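Local coordinates for protein putative NADP oxidoreductase BF3122 (Bacteroides fragilis, PDB 3D1L) that probably acts as an NADP-dependent oxidoreductase, pairing a Rossmann-type nucleotide-binding domain with an all-helical C-terminal domain, although its substrate is not established, at residues Leu254-Leu257 with Leu258-Ile262; Asp165-Ser168 with Glu169-Lys172. All blocks are in the same frame, centred on the assembly; numbering follows the deposited sequence. Where two conformers were deposited one is given.

Interaction 1: residues Leu254-Leu257 with Leu258-Ile262; sequences LYEL and LSRSI
The carbonyl oxygen Y255 O is gripped twice by S259: the backbone S259 N reaches it at 2.9 Å, and the hydroxyl S259 OG donates to it over the same distance. The two donors come from opposite faces of the carbonyl plane, with OG tilted 33° from it. The serine torsion explains this second bond: OG sits beside its own backbone N and anti to the carbonyl carbon (chi1 -68°), which folds it back along the helix. A water donates to S259 OG and also lies 3.1 Å from Y255 OH, bridging the two side chains, while the phenol oxygen bonds H241 as well. The tyrosine ring passes S259 OG obliquely, Y255 CE2 lying 3.5 Å from it.

Both S259 bonds to Y255 O span one i to i+4 turn of helix 249-264, in the C-terminal helical domain. On another side of the helix, E256 and R260 run side by side and form a salt bridge, E256 OE2 to R260 NH2 at 2.8 Å. The carboxylate oxygen lies close to the guanidinium plane, yet NH2 meets it from above the carboxylate plane, since the two groups are turned 70° apart. One face of the R260 guanidinium rests on L257, whose CD2 stands 3.8 Å above its centre. L257 also packs on L257 of the second subunit. Elsewhere on the helix, S261 OG is hydrogen-bonded to H187 of the second subunit, and the Y255 ring meets F184 of that subunit edge-to-face.

Interaction 2: residues Asp165-Ser168 with Glu169-Lys172; sequences DADS and EQRK
R171 lays its guanidinium over the S168 backbone, one face covering S168 CA, which is 3.7 Å from R171 NH1. Its chain leaves the helix with CG anti to N and then bends at chi3 (63°), turning the head back toward the preceding turn. There R171 NH2 donates to S168 OG at 2.8 Å, a bent bond (135° at the hydrogen) with the oxygen 31° out of the guanidinium plane. A water accepts from R171 NH1 and donates to A166 O, joining the arginine to the loop. E142 takes both R171 NH1, in a salt bridge, and S168 OG, so one carboxylate would help fix both partners and balance the buried charge.

This is the entry into the long helix 168-198 from strand 163-165, an edge strand of the Rossmann-type sheet. D167 occupies the N-cap position but its side chain makes no capping bond; D167 O accepts R171 N at 2.9 Å in the ordinary i to i+4 bond that starts the helix. The reverse half of a capping box is present: Q170 OE1 takes D167 N at 2.9 Å, in the carbonyl plane. Q170 OE1 also lies 3.1 Å from A166 CA, close against the backbone just before the N-cap.

In the fold
From the N terminus, the chain first builds most of the sheet and reaches strand 163-165, where interaction 2 closes a short turn into helix 168-198. That helix carries the chain from the Rossmann-type domain to the helical domain, and interaction 1 follows near the C terminus, on helix 249-264. Both contacts are local and stand in series, neither nesting nor crossing. The centres of interaction 1 and interaction 2 are 31 Å apart. The nearest atoms of interactions 1 and 2 are about 19 Å apart, so the two do not touch. Interaction 2 ties the sheet edge to the connecting helix, whereas interaction 1 lies within one helix at the subunit interface. K172 bonds N240 of the second subunit, so both sites reach the dimer partner.

Interaction 1: residues Leu254-Leu257 with Leu258-Ile262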
loop_
_atom_site.group_PDB
_atom_site.type_symbol
_atom_site.label_atom_id
_atom_site.label_comp_id
_atom_site.label_asym_id
_atom_site.label_seq_id
_atom_site.Cartn_x
_atom_site.Cartn_y
_atom_site.Cartn_z
ATOM N N LEU B 254 2.878 -7.593 -17.244
ATOM C CA LEU B 254 2.346 -7.835 -15.895
ATOM C C LEU B 254 0.877 -7.414 -15.806
ATOM O O LEU B 254 0.023 -8.169 -15.302
ATOM C CB LEU B 254 3.153 -7.093 -14.817
ATOM C CG LEU B 254 4.448 -7.749 -14.360
ATOM C CD1 LEU B 254 5.151 -6.864 -13.352
ATOM C CD2 LEU B 254 4.188 -9.185 -13.799
ATOM N N TYR B 255 0.593 -6.204 -16.293
ATOM C CA TYR B 255 -0.774 -5.689 -16.300
ATOM C C TYR B 255 -1.704 -6.688 -17.014
ATOM O O TYR B 255 -2.793 -7.000 -16.525
ATOM C CB TYR B 255 -0.836 -4.302 -16.967
ATOM C CG TYR B 255 -2.224 -3.687 -16.962
ATOM C CD1 TYR B 255 -2.562 -2.696 -16.036
ATOM C CD2 TYR B 255 -3.205 -4.105 -17.877
ATOM C CE1 TYR B 255 -3.843 -2.128 -16.015
ATOM C CE2 TYR B 255 -4.490 -3.542 -17.864
ATOM C CZ TYR B 255 -4.800 -2.564 -16.927
ATOM O OH TYR B 255 -6.054 -2.010 -16.899
ATOM N N GLU B 256 -1.259 -7.192 -18.162
ATOM C CA GLU B 256 -2.081 -8.063 -18.990
ATOM C C GLU B 256 -2.383 -9.397 -18.311
ATOM O O GLU B 256 -3.530 -9.838 -18.286
ATOM C CB GLU B 256 -1.416 -8.266 -20.351
ATOM C CG GLU B 256 -1.895 -9.490 -21.097
ATOM C CD GLU B 256 -1.544 -9.445 -22.554
ATOM O OE1 GLU B 256 -0.633 -8.674 -22.936
ATOM O OE2 GLU B 256 -2.195 -10.178 -23.319
ATOM N N LEU B 257 -1.350 -10.018 -17.746
ATOM C CA LEU B 257 -1.480 -11.307 -17.063
ATOM C C LEU B 257 -2.223 -11.203 -15.719
ATOM O O LEU B 257 -3.011 -12.071 -15.370
ATOM C CB LEU B 257 -0.100 -11.938 -16.884
ATOM C CG LEU B 257 0.671 -12.337 -18.149
ATOM C CD1 LEU B 257 2.070 -12.742 -17.741
ATOM C CD2 LEU B 257 -0.004 -13.463 -18.941
ATOM N N LEU B 258 -1.991 -10.126 -14.981
ATOM C CA LEU B 258 -2.769 -9.859 -13.763
ATOM C C LEU B 258 -4.258 -9.661 -14.088
ATOM O O LEU B 258 -5.133 -10.176 -13.387
ATOM C CB LEU B 258 -2.192 -8.657 -12.983
ATOM C CG LEU B 258 -0.839 -8.914 -12.293
ATOM C CD1 LEU B 258 -0.046 -7.618 -11.968
ATOM C CD2 LEU B 258 -0.981 -9.764 -11.021
ATOM N N SER B 259 -4.540 -8.931 -15.163
ATOM C CA SER B 259 -5.917 -8.716 -15.607
ATOM C C SER B 259 -6.505 -10.060 -16.035
ATOM O O SER B 259 -7.588 -10.436 -15.594
ATOM C CB SER B 259 -5.969 -7.706 -16.759
ATOM O OG SER B 259 -5.619 -6.409 -16.305
ATOM N N ARG B 260 -5.766 -10.788 -16.873
ATOM C CA ARG B 260 -6.156 -12.118 -17.324
ATOM C C ARG B 260 -6.493 -12.963 -16.106
ATOM O O ARG B 260 -7.488 -13.685 -16.104
ATOM C CB ARG B 260 -5.000 -12.756 -18.098
ATOM C CG ARG B 260 -5.360 -13.978 -18.927
ATOM C CD ARG B 260 -4.160 -14.517 -19.731
ATOM N NE ARG B 260 -3.667 -13.557 -20.727
ATOM C CZ ARG B 260 -2.723 -13.826 -21.634
ATOM N NH1 ARG B 260 -2.156 -15.036 -21.680
ATOM N NH2 ARG B 260 -2.344 -12.885 -22.498
ATOM N N SER B 261 -5.669 -12.820 -15.059
ATOM C CA SER B 261 -5.728 -13.646 -13.871
ATOM C C SER B 261 -6.969 -13.341 -13.048
ATOM O O SER B 261 -7.635 -14.264 -12.565
ATOM C CB SER B 261 -4.465 -13.444 -13.023
ATOM O OG SER B 261 -4.424 -14.375 -11.961
ATOM N N ILE B 262 -7.269 -12.050 -12.871
ATOM C CA ILE B 262 -8.507 -11.634 -12.205
ATOM C C ILE B 262 -9.699 -12.224 -12.979
ATOM O O ILE B 262 -10.571 -12.859 -12.387
ATOM C CB ILE B 262 -8.607 -10.094 -12.089
ATOM C CG1 ILE B 262 -7.620 -9.536 -11.042
ATOM C CG2 ILE B 262 -10.063 -9.646 -11.802
ATOM C CD1 ILE B 262 -7.208 -8.096 -11.309
HETATM O O HOH W 1 -7.443 -4.320 -15.308
#

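Interaction 2: residues Asp165-Ser168 with Glu169-Lys172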
loop_
_atom_site.group_PDB
_atom_site.type_symbol
_atom_site.label_atom_id
_atom_site.label_comp_id
_atom_site.label_asym_id
_atom_site.label_seq_id
_atom_site.Cartn_x
_atom_site.Cartn_y
_atom_site.Cartn_z
ATOM N N ASP B 165 2.560 -22.876 17.330
ATOM C CA ASP B 165 3.426 -23.993 16.981
ATOM C C ASP B 165 3.143 -24.295 15.527
ATOM O O ASP B 165 1.982 -24.498 15.130
ATOM C CB ASP B 165 3.040 -25.238 17.778
ATOM C CG ASP B 165 3.324 -25.110 19.258
ATOM O OD1 ASP B 165 4.497 -25.214 19.633
ATOM O OD2 ASP B 165 2.373 -24.929 20.055
ATOM N N ALA B 166 4.191 -24.344 14.717
ATOM C CA ALA B 166 4.000 -24.763 13.320
ATOM C C ALA B 166 5.213 -25.547 12.823
ATOM O O ALA B 166 6.347 -25.263 13.245
ATOM C CB ALA B 166 3.701 -23.538 12.424
ATOM N N ASP B 167 4.992 -26.548 11.979
ATOM C CA ASP B 167 6.044 -27.358 11.343
ATOM C C ASP B 167 6.727 -26.615 10.201
ATOM O O ASP B 167 6.213 -25.585 9.737
ATOM C CB ASP B 167 5.427 -28.623 10.752
ATOM C CG ASP B 167 5.213 -29.697 11.781
ATOM O OD1 ASP B 167 5.630 -29.499 12.950
ATOM O OD2 ASP B 167 4.638 -30.746 11.417
ATOM N N SER B 168 7.833 -27.163 9.695
ATOM C CA SER B 168 8.561 -26.502 8.617
ATOM C C SER B 168 7.696 -26.436 7.355
ATOM O O SER B 168 7.781 -25.478 6.571
ATOM C CB SER B 168 9.902 -27.192 8.354
ATOM O OG SER B 168 10.897 -26.738 9.271
ATOM N N GLU B 169 6.847 -27.460 7.211
ATOM C CA GLU B 169 5.945 -27.629 6.082
ATOM C C GLU B 169 4.830 -26.588 6.127
ATOM O O GLU B 169 4.620 -25.872 5.160
ATOM C CB GLU B 169 5.401 -29.075 6.048
ATOM C CG GLU B 169 4.341 -29.335 4.973
ATOM C CD GLU B 169 4.105 -30.826 4.695
ATOM O OE1 GLU B 169 4.435 -31.680 5.563
ATOM O OE2 GLU B 169 3.577 -31.152 3.600
ATOM N N GLN B 170 4.128 -26.477 7.247
ATOM C CA GLN B 170 3.166 -25.382 7.410
ATOM C C GLN B 170 3.835 -24.024 7.187
ATOM O O GLN B 170 3.232 -23.131 6.603
ATOM C CB GLN B 170 2.531 -25.391 8.801
ATOM C CG GLN B 170 1.548 -26.531 9.147
ATOM C CD GLN B 170 1.257 -26.580 10.657
ATOM O OE1 GLN B 170 2.175 -26.459 11.470
ATOM N NE2 GLN B 170 -0.016 -26.728 11.028
ATOM N N ARG B 171 5.065 -23.854 7.661
ATOM C CA ARG B 171 5.704 -22.527 7.670
ATOM C C ARG B 171 6.106 -22.098 6.236
ATOM O O ARG B 171 5.972 -20.942 5.852
ATOM C CB ARG B 171 6.895 -22.500 8.641
ATOM C CG ARG B 171 7.587 -21.136 8.763
ATOM C CD ARG B 171 8.786 -21.142 9.713
ATOM N NE ARG B 171 9.883 -22.013 9.276
ATOM C CZ ARG B 171 10.151 -23.203 9.808
ATOM N NH1 ARG B 171 9.410 -23.665 10.811
ATOM N NH2 ARG B 171 11.172 -23.922 9.346
ATOM N N LYS B 172 6.583 -23.050 5.447
ATOM C CA LYS B 172 6.828 -22.782 4.039
ATOM C C LYS B 172 5.563 -22.301 3.340
ATOM O O LYS B 172 5.601 -21.326 2.601
ATOM C CB LYS B 172 7.387 -24.009 3.316
ATOM C CG LYS B 172 8.813 -23.838 2.877
ATOM C CD LYS B 172 9.088 -24.485 1.497
ATOM C CE LYS B 172 8.869 -26.002 1.527
ATOM N NZ LYS B 172 8.989 -26.597 0.152
HETATM O O HOH W 2 7.546 -22.517 12.860
#